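Local coordinates for putative branched-chain amino acid transport system substrate-binding protein (PDB 4FB4) that probably serves as a periplasmic substrate-binding component of a branched-chain amino acid-type transport system, here with caffeic acid held between its two lobes, at residues P116-I121 / D339-D344; S77-T82 / A98-P103; H223-M228 / V241-G246; W111-P116 / Y333-T338. One frame throughout, in Å; residues are numbered along the deposited sequence.

Overall arrangement
All four contacts border the caffeic acid site, contact 4 only through Pro116, which it shares with contact 1. Contact 2, first along the chain, lies where helix 79-92 meets the loop after strand 96-98, at the end of one lobe's six-stranded sheet. Contacts 1 and 4, centres about 8 Å apart, alternate along the sequence: strand 112-114, at that sheet's rim, runs through Pro116 into helix 119-132, while 333-338 and 339-344 return from farther along the chain to meet it. Contact 3 lies in the intervening sequence, on the seven-stranded sheet, its centre about 22 Å from that of contact 4. Two lobes joined by crossing segments around a ligand are the plan of a periplasmic binding protein.

Contact 1: residues P116-I121 / D339-D344; sequences PQPIPI and DRYGLD. With DHC (caffeic acid), chain B.
Pro118 and Tyr341 fit as a bump on a flat surface: the proline ring lies over the phenol, the two running in opposite directions, and Pro118 CB stands 3.8 Å from the Tyr341 ring centroid, only 12° off the normal, in a CH-pi contact. Carbonyl Pro116 O takes the edge of the same ring, in its plane, 3.1 Å from Tyr341 CD2. Methyl Leu343 CD1 enters a shallow hollow formed by Gln117 and Pro118, 4.0 Å from Gln117 CA and 4.2 Å from Pro118 CD. Ile121, in the first turn of its helix, extends at chi2 (-176°), bringing CD1 within 3.5 Å of Leu343 O.

No hydrogen bond joins the segments directly; polar links run around them. Tyr341 OH bonds to Leu102 O, and a water donates to that hydroxyl while accepting from Ile119 N. Asp339 OD1 accepts from Tyr341 N and from Gly342 N (2.9 Å), both on one face of the carboxylate, so an Asx turn shapes the loop that presents the phenol. Pro116 CB touches caffeic acid O4' at 3.5 Å. A chain passing here from the sheet of one lobe to a helix of the other is consistent with the interlobe hinge of periplasmic binding proteins.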
loop_
_atom_site.group_PDB
_atom_site.type_symbol
_atom_site.label_atom_id
_atom_site.label_comp_id
_atom_site.label_asym_id
_atom_site.label_seq_id
_atom_site.Cartn_x
_atom_site.Cartn_y
_atom_site.Cartn_z
ATOM N N PRO A 116 -1.698 0.106 -3.908
ATOM C CA PRO A 116 -1.749 1.140 -2.841
ATOM C C PRO A 116 -1.849 2.525 -3.423
ATOM O O PRO A 116 -1.415 2.763 -4.543
ATOM C CB PRO A 116 -0.392 0.994 -2.118
ATOM C CG PRO A 116 -0.023 -0.453 -2.320
ATOM C CD PRO A 116 -0.521 -0.769 -3.750
ATOM N N GLN A 117 -2.462 3.426 -2.671
ATOM C CA GLN A 117 -2.617 4.811 -3.099
ATOM C C GLN A 117 -1.243 5.469 -3.379
ATOM O O GLN A 117 -0.303 5.285 -2.616
ATOM C CB GLN A 117 -3.339 5.592 -2.027
ATOM C CG GLN A 117 -4.800 5.200 -1.859
ATOM C CD GLN A 117 -4.996 4.030 -0.923
ATOM O OE1 GLN A 117 -4.028 3.455 -0.421
ATOM N NE2 GLN A 117 -6.263 3.643 -0.713
ATOM N N PRO A 118 -1.136 6.220 -4.479
ATOM C CA PRO A 118 0.156 6.859 -4.732
ATOM C C PRO A 118 0.436 7.910 -3.654
ATOM O O PRO A 118 -0.504 8.514 -3.081
ATOM C CB PRO A 118 -0.013 7.513 -6.115
ATOM C CG PRO A 118 -1.461 7.610 -6.325
ATOM C CD PRO A 118 -2.127 6.514 -5.536
ATOM N N ILE A 119 1.721 8.122 -3.373
ATOM C CA ILE A 119 2.148 9.051 -2.318
ATOM C C ILE A 119 1.527 10.451 -2.509
ATOM O O ILE A 119 1.015 11.017 -1.543
ATOM C CB ILE A 119 3.693 9.097 -2.180
ATOM C CG1 ILE A 119 4.211 7.946 -1.275
ATOM C CG2 ILE A 119 4.172 10.401 -1.543
ATOM C CD1 ILE A 119 3.694 6.574 -1.556
ATOM N N PRO A 120 1.530 10.992 -3.744
ATOM C CA PRO A 120 1.022 12.352 -3.863
ATOM C C PRO A 120 -0.426 12.551 -3.471
ATOM O O PRO A 120 -0.778 13.636 -2.998
ATOM C CB PRO A 120 1.248 12.685 -5.341
ATOM C CG PRO A 120 2.465 11.892 -5.680
ATOM C CD PRO A 120 2.233 10.573 -4.973
ATOM N N ILE A 121 -1.258 11.536 -3.689
ATOM C CA ILE A 121 -2.669 11.611 -3.323
ATOM C C ILE A 121 -2.770 11.629 -1.791
ATOM O O ILE A 121 -3.543 12.377 -1.202
ATOM C CB ILE A 121 -3.462 10.408 -3.865
ATOM C CG1 ILE A 121 -3.673 10.564 -5.386
ATOM C CG2 ILE A 121 -4.765 10.271 -3.102
ATOM C CD1 ILE A 121 -4.527 9.475 -6.028
ATOM N N ASP A 339 -0.541 6.360 -16.199
ATOM C CA ASP A 339 -0.965 6.341 -14.795
ATOM C C ASP A 339 -1.116 4.891 -14.337
ATOM O O ASP A 339 -2.112 4.230 -14.643
ATOM C CB ASP A 339 -2.310 7.056 -14.608
ATOM C CG ASP A 339 -2.715 7.149 -13.167
ATOM O OD1 ASP A 339 -2.009 6.590 -12.278
ATOM O OD2 ASP A 339 -3.779 7.778 -12.913
ATOM N N ARG A 340 -0.142 4.409 -13.595
ATOM C CA ARG A 340 -0.060 3.023 -13.242
ATOM C C ARG A 340 -0.652 2.750 -11.877
ATOM O O ARG A 340 -0.604 1.627 -11.408
ATOM C CB ARG A 340 1.380 2.580 -13.321
ATOM C CG ARG A 340 1.969 2.843 -14.712
ATOM C CD ARG A 340 1.144 2.305 -15.857
ATOM N NE ARG A 340 1.127 0.851 -15.896
ATOM C CZ ARG A 340 0.415 0.084 -16.723
ATOM N NH1 ARG A 340 -0.509 0.578 -17.549
ATOM N NH2 ARG A 340 0.606 -1.221 -16.688
ATOM N N TYR A 341 -1.238 3.784 -11.279
ATOM C CA TYR A 341 -1.978 3.652 -10.024
ATOM C C TYR A 341 -3.479 3.772 -10.239
ATOM O O TYR A 341 -4.257 3.088 -9.587
ATOM C CB TYR A 341 -1.534 4.757 -9.060
ATOM C CG TYR A 341 -0.208 4.523 -8.409
ATOM C CD1 TYR A 341 0.987 4.899 -9.027
ATOM C CD2 TYR A 341 -0.137 3.920 -7.175
ATOM C CE1 TYR A 341 2.212 4.705 -8.387
ATOM C CE2 TYR A 341 1.059 3.719 -6.531
ATOM C CZ TYR A 341 2.240 4.083 -7.127
ATOM O OH TYR A 341 3.431 3.837 -6.416
ATOM N N GLY A 342 -3.882 4.674 -11.139
ATOM C CA GLY A 342 -5.274 4.749 -11.608
ATOM C C GLY A 342 -6.322 5.257 -10.628
ATOM O O GLY A 342 -7.540 5.059 -10.844
ATOM N N LEU A 343 -5.866 5.951 -9.575
ATOM C CA LEU A 343 -6.757 6.384 -8.484
ATOM C C LEU A 343 -7.025 7.900 -8.393
ATOM O O LEU A 343 -6.292 8.711 -8.951
ATOM C CB LEU A 343 -6.185 5.879 -7.135
ATOM C CG LEU A 343 -6.259 4.358 -6.954
ATOM C CD1 LEU A 343 -5.479 3.947 -5.706
ATOM C CD2 LEU A 343 -7.729 3.880 -6.875
ATOM N N ASP A 344 -8.105 8.251 -7.673
ATOM C CA ASP A 344 -8.503 9.615 -7.446
ATOM C C ASP A 344 -8.993 9.791 -5.994
ATOM O O ASP A 344 -8.710 8.967 -5.117
ATOM C CB ASP A 344 -9.546 10.076 -8.507
ATOM C CG ASP A 344 -10.948 9.375 -8.372
ATOM O OD1 ASP A 344 -11.310 8.710 -7.334
ATOM O OD2 ASP A 344 -11.693 9.495 -9.375
HETATM C C1 DHC B . 7.127 0.440 2.673
HETATM O O1 DHC B . 8.004 0.310 1.814
HETATM C C2 DHC B . 5.764 0.947 2.368
HETATM C C3 DHC B . 4.773 0.164 2.731
HETATM C "C1'" DHC B . 3.316 0.453 2.380
HETATM C "C2'" DHC B . 2.482 -0.626 2.156
HETATM C "C3'" DHC B . 1.164 -0.445 1.805
HETATM C "C4'" DHC B . 0.586 0.890 1.654
HETATM C "C5'" DHC B . 1.435 1.980 1.853
HETATM C "C6'" DHC B . 2.786 1.726 2.202
HETATM O "O4'" DHC B . -0.732 1.003 1.323
HETATM O "O3'" DHC B . 0.391 -1.551 1.638
HETATM O O2 DHC B . 7.313 0.040 3.845
HETATM O O HOH W 1 3.635 6.576 -5.081
#

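Contact 2: residues S77-T82 / A98-P103; sequences SVTPPT and ALAPLP. With DHC (caffeic acid), chain B.
This is a buried contact between the first turn of helix 79-92 and the loop that leaves strand 96-98, with Thr79 and Thr82 on one side and Ala98, Ala100 and Pro101 on the other. The small methyl Ala100 CB fills the bend before the helix, 3.5 Å from Val78 C and equally 3.5 Å from Thr82 OG1. That hydroxyl lies beside its own backbone N (chi1 -61°) and turns back to donate to Val78 O at 2.8 Å, meeting the carbonyl from above its plane. The same torsion sends the other branch, Thr82 CG2, to Ala98 CB at 3.5 Å.

Strands 72-75 and 96-98 are parallel neighbours in the sheet and helix 79-92 connects them, so the contact lies at the C-terminal edge of the parallel strands, within a beta-alpha-beta crossover, where such folds commonly place their ligand sites. Thr79 OG1 lies between two acceptors, 2.8 Å from Pro101 O and 2.9 Å from O1 of the caffeic acid carboxylate, and its single proton can serve only one at a time. Thr79 N donates to that O1 at 2.7 Å, nearly straight at 165°. The helix amino end would probably favour the negative charge. Arg174 is a further hydrogen-bond partner of the ligand. Farther down the molecule, Pro101 CD packs 3.4 Å from ring atom C6', and Leu99 O takes a weak bond from the catechol O3'.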
loop_
_atom_site.group_PDB
_atom_site.type_symbol
_atom_site.label_atom_id
_atom_site.label_comp_id
_atom_site.label_asym_id
_atom_site.label_seq_id
_atom_site.Cartn_x
_atom_site.Cartn_y
_atom_site.Cartn_z
ATOM N N SER A 77 5.184 -6.758 -0.128
ATOM C CA SER A 77 4.535 -6.012 0.989
ATOM C C SER A 77 5.100 -4.621 1.312
ATOM O O SER A 77 4.400 -3.794 1.845
ATOM C CB SER A 77 4.665 -6.855 2.248
ATOM O OG SER A 77 3.926 -8.030 2.042
ATOM N N VAL A 78 6.333 -4.387 0.940
ATOM C CA VAL A 78 7.058 -3.128 1.225
ATOM C C VAL A 78 7.797 -2.798 -0.034
ATOM O O VAL A 78 7.920 -3.642 -0.917
ATOM C CB VAL A 78 7.991 -3.245 2.466
ATOM C CG1 VAL A 78 7.159 -3.419 3.710
ATOM C CG2 VAL A 78 9.003 -4.410 2.375
ATOM N N THR A 79 8.247 -1.552 -0.155
ATOM C CA THR A 79 8.713 -1.037 -1.431
ATOM C C THR A 79 10.000 -1.671 -2.018
ATOM O O THR A 79 10.010 -1.948 -3.212
ATOM C CB THR A 79 8.884 0.487 -1.320
ATOM O OG1 THR A 79 7.592 1.012 -0.987
ATOM C CG2 THR A 79 9.360 1.059 -2.644
ATOM N N PRO A 80 11.048 -1.927 -1.211
ATOM C CA PRO A 80 12.290 -2.461 -1.907
ATOM C C PRO A 80 12.116 -3.788 -2.631
ATOM O O PRO A 80 12.580 -3.902 -3.787
ATOM C CB PRO A 80 13.356 -2.530 -0.784
ATOM C CG PRO A 80 12.837 -1.538 0.249
ATOM C CD PRO A 80 11.334 -1.579 0.185
ATOM N N PRO A 81 11.440 -4.788 -2.001
ATOM C CA PRO A 81 11.199 -5.984 -2.781
ATOM C C PRO A 81 10.186 -5.779 -3.911
ATOM O O PRO A 81 10.225 -6.498 -4.880
ATOM C CB PRO A 81 10.693 -7.014 -1.753
ATOM C CG PRO A 81 10.230 -6.208 -0.576
ATOM C CD PRO A 81 11.098 -4.975 -0.581
ATOM N N THR A 82 9.287 -4.794 -3.785
ATOM C CA THR A 82 8.337 -4.515 -4.825
ATOM C C THR A 82 9.042 -4.011 -6.079
ATOM O O THR A 82 8.659 -4.384 -7.210
ATOM C CB THR A 82 7.223 -3.567 -4.342
ATOM O OG1 THR A 82 6.559 -4.243 -3.255
ATOM C CG2 THR A 82 6.192 -3.304 -5.463
ATOM N N ALA A 98 1.484 -4.564 -8.011
ATOM C CA ALA A 98 2.288 -4.231 -6.834
ATOM C C ALA A 98 1.374 -4.074 -5.621
ATOM O O ALA A 98 0.343 -3.475 -5.740
ATOM C CB ALA A 98 3.074 -2.929 -7.112
ATOM N N LEU A 99 1.757 -4.635 -4.459
ATOM C CA LEU A 99 1.043 -4.498 -3.213
ATOM C C LEU A 99 1.681 -3.503 -2.242
ATOM O O LEU A 99 1.275 -3.427 -1.067
ATOM C CB LEU A 99 0.831 -5.891 -2.558
ATOM C CG LEU A 99 0.108 -6.953 -3.406
ATOM C CD1 LEU A 99 -0.059 -8.306 -2.687
ATOM C CD2 LEU A 99 -1.223 -6.426 -3.884
ATOM N N ALA A 100 2.696 -2.764 -2.708
ATOM C CA ALA A 100 3.315 -1.665 -1.974
ATOM C C ALA A 100 3.535 -0.530 -2.986
ATOM O O ALA A 100 3.575 -0.766 -4.205
ATOM C CB ALA A 100 4.644 -2.095 -1.337
ATOM N N PRO A 101 3.603 0.718 -2.505
ATOM C CA PRO A 101 3.843 1.778 -3.442
ATOM C C PRO A 101 5.262 1.586 -4.020
ATOM O O PRO A 101 6.158 0.981 -3.395
ATOM C CB PRO A 101 3.748 3.063 -2.594
ATOM C CG PRO A 101 3.147 2.680 -1.311
ATOM C CD PRO A 101 3.441 1.227 -1.113
ATOM N N LEU A 102 5.460 2.006 -5.236
ATOM C CA LEU A 102 6.791 2.011 -5.760
ATOM C C LEU A 102 6.902 3.088 -6.773
ATOM O O LEU A 102 5.880 3.495 -7.327
ATOM C CB LEU A 102 7.126 0.688 -6.405
ATOM C CG LEU A 102 6.596 0.424 -7.799
ATOM C CD1 LEU A 102 7.548 -0.618 -8.353
ATOM C CD2 LEU A 102 5.149 -0.028 -7.675
ATOM N N PRO A 103 8.141 3.542 -7.004
ATOM C CA PRO A 103 8.450 4.518 -8.015
ATOM C C PRO A 103 8.304 3.907 -9.396
ATOM O O PRO A 103 9.031 2.995 -9.777
ATOM C CB PRO A 103 9.916 4.933 -7.744
ATOM C CG PRO A 103 10.439 3.975 -6.721
ATOM C CD PRO A 103 9.317 3.128 -6.204
HETATM C C1 DHC B . 7.127 0.440 2.673
HETATM O O1 DHC B . 8.004 0.310 1.814
HETATM C C2 DHC B . 5.764 0.947 2.368
HETATM C C3 DHC B . 4.773 0.164 2.731
HETATM C "C1'" DHC B . 3.316 0.453 2.380
HETATM C "C2'" DHC B . 2.482 -0.626 2.156
HETATM C "C3'" DHC B . 1.164 -0.445 1.805
HETATM C "C4'" DHC B . 0.586 0.890 1.654
HETATM C "C5'" DHC B . 1.435 1.980 1.853
HETATM C "C6'" DHC B . 2.786 1.726 2.202
HETATM O "O4'" DHC B . -0.732 1.003 1.323
HETATM O "O3'" DHC B . 0.391 -1.551 1.638
HETATM O O2 DHC B . 7.313 0.040 3.845
#

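Contact 3: residues H223-M228 / V241-G246; sequences HGAASM and VLMASG. With DHC (caffeic acid), chain B.
His223 leans on Ala244 at its base and on the ligand at its tip. Its CB lies 3.4 Å from Ala244 O; beyond it, the ring swings away from the strand, with CG between the backbone N and carbonyl carbon (chi1 56°). Caffeic acid C5' then sits over the centre of one imidazole face, 3.8 Å from NE2, the two rings nearly perpendicular. ND1 and CE1 complete that face, 4.2 and 4.1 Å from C5'. CD2 approaches the catechol O4' at 3.6 Å. NE2 is hydrogen-bonded to Gln117 O, which fixes the ring's rotation.

Farther along the loop, the selenomethionine Met243 packs against the turn at Ala225 and Ala226: its SE meets Ala226 CA at 3.6 Å, and its CE Ala225 CB at 3.9 Å. The loop before helix 228-234 thus rests on strand 242-245. Ala244 O and His223 N are buried without a hydrogen-bonding partner; the carbonyl is approached by His223 CA (CA-H...O, 3.2 Å), so packing mainly holds the loop on the strand.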
loop_
_atom_site.group_PDB
_atom_site.type_symbol
_atom_site.label_atom_id
_atom_site.label_comp_id
_atom_site.label_asym_id
_atom_site.label_seq_id
_atom_site.Cartn_x
_atom_site.Cartn_y
_atom_site.Cartn_z
ATOM N N HIS A 223 0.049 6.100 5.005
ATOM C CA HIS A 223 -0.847 4.956 4.858
ATOM C C HIS A 223 -0.174 3.616 5.099
ATOM O O HIS A 223 -0.833 2.617 5.295
ATOM C CB HIS A 223 -1.653 5.053 3.543
ATOM C CG HIS A 223 -0.848 5.171 2.294
ATOM N ND1 HIS A 223 0.233 5.975 2.177
ATOM C CD2 HIS A 223 -1.060 4.602 1.022
ATOM C CE1 HIS A 223 0.688 5.912 0.902
ATOM N NE2 HIS A 223 -0.127 5.082 0.201
ATOM N N GLY A 224 1.146 3.584 5.101
ATOM C CA GLY A 224 1.885 2.401 5.555
ATOM C C GLY A 224 1.650 2.078 7.016
ATOM O O GLY A 224 1.952 0.970 7.447
ATOM N N ALA A 225 1.099 3.010 7.783
ATOM C CA ALA A 225 0.888 2.771 9.210
ATOM C C ALA A 225 -0.553 2.331 9.541
ATOM O O ALA A 225 -0.851 2.075 10.683
ATOM C CB ALA A 225 1.282 4.020 9.997
ATOM N N ALA A 226 -1.409 2.184 8.527
ATOM C CA ALA A 226 -2.872 2.057 8.718
ATOM C C ALA A 226 -3.389 0.636 9.075
ATOM O O ALA A 226 -4.108 -0.022 8.301
ATOM C CB ALA A 226 -3.627 2.631 7.497
ATOM N N SER A 227 -3.016 0.176 10.263
ATOM C CA SER A 227 -3.671 -0.963 10.887
ATOM C C SER A 227 -3.775 -0.767 12.396
ATOM O O SER A 227 -3.088 0.067 12.957
ATOM C CB SER A 227 -2.901 -2.245 10.603
ATOM O OG SER A 227 -1.896 -2.452 11.548
HETATM N N MSE A 228 -4.638 -1.553 13.035
HETATM C CA MSE A 228 -4.803 -1.525 14.497
HETATM C C MSE A 228 -3.504 -1.765 15.272
HETATM O O MSE A 228 -3.404 -1.398 16.472
HETATM C CB MSE A 228 -5.828 -2.591 14.923
HETATM C CG MSE A 228 -6.591 -2.294 16.201
HETATM SE SE MSE A 228 -7.677 -0.682 16.000
HETATM C CE MSE A 228 -8.557 -0.587 17.787
ATOM N N VAL A 241 -2.767 11.470 16.519
ATOM C CA VAL A 241 -2.019 11.295 15.285
ATOM C C VAL A 241 -2.969 11.557 14.112
ATOM O O VAL A 241 -4.177 11.325 14.214
ATOM C CB VAL A 241 -1.363 9.889 15.172
ATOM C CG1 VAL A 241 -2.400 8.799 14.878
ATOM C CG2 VAL A 241 -0.261 9.877 14.117
ATOM N N LEU A 242 -2.441 12.087 13.027
ATOM C CA LEU A 242 -3.190 12.186 11.794
ATOM C C LEU A 242 -2.609 11.199 10.822
ATOM O O LEU A 242 -1.375 11.113 10.668
ATOM C CB LEU A 242 -3.120 13.610 11.195
ATOM C CG LEU A 242 -3.780 14.735 11.967
ATOM C CD1 LEU A 242 -5.157 14.298 12.478
ATOM C CD2 LEU A 242 -2.916 15.196 13.132
HETATM N N MSE A 243 -3.471 10.427 10.157
HETATM C CA MSE A 243 -2.997 9.345 9.304
HETATM C C MSE A 243 -3.833 9.223 8.013
HETATM O O MSE A 243 -5.050 9.115 8.067
HETATM C CB MSE A 243 -3.057 8.023 10.062
HETATM C CG MSE A 243 -2.360 6.903 9.358
HETATM SE SE MSE A 243 -2.702 5.260 10.286
HETATM C CE MSE A 243 -1.710 5.646 11.949
ATOM N N ALA A 244 -3.163 9.229 6.872
ATOM C CA ALA A 244 -3.782 8.914 5.573
ATOM C C ALA A 244 -4.171 7.426 5.570
ATOM O O ALA A 244 -3.388 6.590 6.002
ATOM C CB ALA A 244 -2.800 9.196 4.415
ATOM N N SER A 245 -5.380 7.100 5.112
ATOM C CA SER A 245 -5.741 5.719 4.818
ATOM C C SER A 245 -6.696 5.559 3.658
ATOM O O SER A 245 -7.282 6.531 3.153
ATOM C CB SER A 245 -6.245 4.968 6.053
ATOM O OG SER A 245 -7.638 4.891 6.177
ATOM N N GLY A 246 -6.820 4.313 3.205
ATOM C CA GLY A 246 -7.832 3.995 2.232
ATOM C C GLY A 246 -9.194 3.979 2.906
ATOM O O GLY A 246 -9.277 3.830 4.130
HETATM C C1 DHC B . 7.127 0.440 2.673
HETATM O O1 DHC B . 8.004 0.310 1.814
HETATM C C2 DHC B . 5.764 0.947 2.368
HETATM C C3 DHC B . 4.773 0.164 2.731
HETATM C "C1'" DHC B . 3.316 0.453 2.380
HETATM C "C2'" DHC B . 2.482 -0.626 2.156
HETATM C "C3'" DHC B . 1.164 -0.445 1.805
HETATM C "C4'" DHC B . 0.586 0.890 1.654
HETATM C "C5'" DHC B . 1.435 1.980 1.853
HETATM C "C6'" DHC B . 2.786 1.726 2.202
HETATM O "O4'" DHC B . -0.732 1.003 1.323
HETATM O "O3'" DHC B . 0.391 -1.551 1.638
HETATM O O2 DHC B . 7.313 0.040 3.845
#

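Contact 4: residues W111-P116 / Y333-T338; sequences WSVAMP and YSFTET. With DHC (caffeic acid), chain B.
Two aromatic rings, Phe335 and Tyr333, lie against strand 112-114, the rim of the first lobe's six-stranded sheet, and the residue that follows it, Met115, with which Tyr333 makes a Met-aromatic contact. On one face of Phe335 sits Val113: its CB is 4.0 Å from the ring centroid in a CH-pi contact, with CG1 3.8 Å from Phe335 CD1, and the two side chains cross at about a right angle. The edge of that ring is approached in its plane by Ala114 O, 3.9 Å from Phe335 CE1. This carbonyl is buried with no hydrogen-bonding partner; the slightly positive C-H edge of the ring is what faces it, at a distance too long for a hydrogen bond.

Tyr333 repeats the scheme with a softer atom. Selenomethionine Met115 curls at chi2 (-57°) and chi3 (-72°), which brings its SE over one face, displaced toward the rim and 4.5 Å from the ring centroid. Its CE touches Tyr333 CZ at 3.7 Å. Helix 282-302 borders the pair, since Asp289 meets both side chains. The backbone of the same Met115 serves the phenol edge: Tyr333 OH donates to Met115 O at 2.6 Å, tilted only 16° from the carbonyl plane.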
loop_
_atom_site.group_PDB
_atom_site.type_symbol
_atom_site.label_atom_id
_atom_site.label_comp_id
_atom_site.label_asym_id
_atom_site.label_seq_id
_atom_site.Cartn_x
_atom_site.Cartn_y
_atom_site.Cartn_z
ATOM N N TRP A 111 4.689 -3.202 -17.557
ATOM C CA TRP A 111 4.113 -4.424 -17.020
ATOM C C TRP A 111 3.644 -4.304 -15.603
ATOM O O TRP A 111 2.969 -5.234 -15.140
ATOM C CB TRP A 111 5.090 -5.583 -17.179
ATOM C CG TRP A 111 5.286 -5.935 -18.647
ATOM C CD1 TRP A 111 6.323 -5.543 -19.485
ATOM C CD2 TRP A 111 4.393 -6.726 -19.469
ATOM N NE1 TRP A 111 6.140 -6.045 -20.739
ATOM C CE2 TRP A 111 4.969 -6.755 -20.792
ATOM C CE3 TRP A 111 3.199 -7.432 -19.232
ATOM C CZ2 TRP A 111 4.354 -7.421 -21.828
ATOM C CZ3 TRP A 111 2.612 -8.089 -20.273
ATOM C CH2 TRP A 111 3.162 -8.099 -21.532
ATOM N N SER A 112 3.886 -3.164 -14.929
ATOM C CA SER A 112 3.521 -3.003 -13.502
ATOM C C SER A 112 2.360 -1.992 -13.282
ATOM O O SER A 112 2.335 -0.942 -13.880
ATOM C CB SER A 112 4.725 -2.593 -12.633
ATOM O OG SER A 112 5.700 -3.604 -12.518
ATOM N N VAL A 113 1.388 -2.369 -12.454
ATOM C CA VAL A 113 0.438 -1.393 -11.904
ATOM C C VAL A 113 0.563 -1.525 -10.411
ATOM O O VAL A 113 1.134 -2.498 -9.918
ATOM C CB VAL A 113 -1.016 -1.645 -12.360
ATOM C CG1 VAL A 113 -1.144 -1.457 -13.889
ATOM C CG2 VAL A 113 -1.491 -3.002 -11.906
ATOM N N ALA A 114 0.012 -0.579 -9.679
ATOM C CA ALA A 114 0.073 -0.624 -8.208
ATOM C C ALA A 114 -1.277 -0.426 -7.567
ATOM O O ALA A 114 -2.078 0.371 -8.024
ATOM C CB ALA A 114 1.086 0.385 -7.686
HETATM N N MSE A 115 -1.546 -1.200 -6.527
HETATM C CA MSE A 115 -2.785 -1.100 -5.803
HETATM C C MSE A 115 -2.799 -0.038 -4.705
HETATM O O MSE A 115 -3.838 0.605 -4.522
HETATM C CB MSE A 115 -3.204 -2.451 -5.145
HETATM C CG MSE A 115 -3.379 -3.597 -6.094
HETATM SE SE MSE A 115 -4.690 -3.243 -7.499
HETATM C CE MSE A 115 -5.996 -3.375 -6.329
ATOM N N PRO A 116 -1.698 0.106 -3.908
ATOM C CA PRO A 116 -1.749 1.140 -2.841
ATOM C C PRO A 116 -1.849 2.525 -3.423
ATOM O O PRO A 116 -1.415 2.763 -4.543
ATOM C CB PRO A 116 -0.392 0.994 -2.118
ATOM C CG PRO A 116 -0.023 -0.453 -2.320
ATOM C CD PRO A 116 -0.521 -0.769 -3.750
ATOM N N TYR A 333 -10.419 2.135 -9.812
ATOM C CA TYR A 333 -9.162 2.108 -10.560
ATOM C C TYR A 333 -9.415 2.318 -12.064
ATOM O O TYR A 333 -10.246 1.613 -12.667
ATOM C CB TYR A 333 -8.444 0.753 -10.368
ATOM C CG TYR A 333 -7.837 0.549 -9.010
ATOM C CD1 TYR A 333 -8.591 0.039 -7.972
ATOM C CD2 TYR A 333 -6.524 0.928 -8.731
ATOM C CE1 TYR A 333 -8.065 -0.136 -6.696
ATOM C CE2 TYR A 333 -5.999 0.766 -7.453
ATOM C CZ TYR A 333 -6.788 0.250 -6.435
ATOM O OH TYR A 333 -6.315 0.064 -5.122
ATOM N N SER A 334 -8.707 3.279 -12.663
ATOM C CA SER A 334 -8.670 3.451 -14.103
ATOM C C SER A 334 -7.218 3.634 -14.534
ATOM O O SER A 334 -6.713 4.732 -14.528
ATOM C CB SER A 334 -9.509 4.659 -14.553
ATOM O OG SER A 334 -10.878 4.372 -14.415
ATOM N N PHE A 335 -6.547 2.547 -14.845
ATOM C CA PHE A 335 -5.160 2.614 -15.256
ATOM C C PHE A 335 -5.046 3.149 -16.674
ATOM O O PHE A 335 -5.897 2.909 -17.527
ATOM C CB PHE A 335 -4.487 1.220 -15.189
ATOM C CG PHE A 335 -4.587 0.544 -13.834
ATOM C CD1 PHE A 335 -3.854 1.016 -12.733
ATOM C CD2 PHE A 335 -5.351 -0.600 -13.662
ATOM C CE1 PHE A 335 -3.946 0.405 -11.484
ATOM C CE2 PHE A 335 -5.450 -1.206 -12.410
ATOM C CZ PHE A 335 -4.742 -0.732 -11.317
ATOM N N THR A 336 -3.946 3.839 -16.966
ATOM C CA THR A 336 -3.660 4.218 -18.319
ATOM C C THR A 336 -2.187 3.837 -18.611
ATOM O O THR A 336 -1.467 3.328 -17.735
ATOM C CB THR A 336 -3.868 5.741 -18.532
ATOM O OG1 THR A 336 -2.817 6.442 -17.891
ATOM C CG2 THR A 336 -5.227 6.225 -17.905
ATOM N N GLU A 337 -1.753 4.050 -19.825
ATOM C CA GLU A 337 -0.355 3.731 -20.164
ATOM C C GLU A 337 0.641 4.524 -19.331
ATOM O O GLU A 337 1.725 4.020 -19.027
ATOM C CB GLU A 337 -0.075 3.866 -21.677
ATOM C CG GLU A 337 -0.410 2.585 -22.438
ATOM C CD GLU A 337 -0.324 2.706 -23.976
ATOM O OE1 GLU A 337 0.772 2.996 -24.513
ATOM O OE2 GLU A 337 -1.355 2.487 -24.665
ATOM N N THR A 338 0.259 5.710 -18.884
ATOM C CA THR A 338 1.112 6.497 -18.028
ATOM C C THR A 338 0.731 6.565 -16.558
ATOM O O THR A 338 1.610 6.796 -15.751
ATOM C CB THR A 338 1.199 7.914 -18.549
ATOM O OG1 THR A 338 -0.111 8.468 -18.553
ATOM C CG2 THR A 338 1.754 7.870 -19.959
HETATM C C1 DHC B . 7.127 0.440 2.673
HETATM O O1 DHC B . 8.004 0.310 1.814
HETATM C C2 DHC B . 5.764 0.947 2.368
HETATM C C3 DHC B . 4.773 0.164 2.731
HETATM C "C1'" DHC B . 3.316 0.453 2.380
HETATM C "C2'" DHC B . 2.482 -0.626 2.156
HETATM C "C3'" DHC B . 1.164 -0.445 1.805
HETATM C "C4'" DHC B . 0.586 0.890 1.654
HETATM C "C5'" DHC B . 1.435 1.980 1.853
HETATM C "C6'" DHC B . 2.786 1.726 2.202
HETATM O "O4'" DHC B . -0.732 1.003 1.323
HETATM O "O3'" DHC B . 0.391 -1.551 1.638
HETATM O O2 DHC B . 7.313 0.040 3.845
#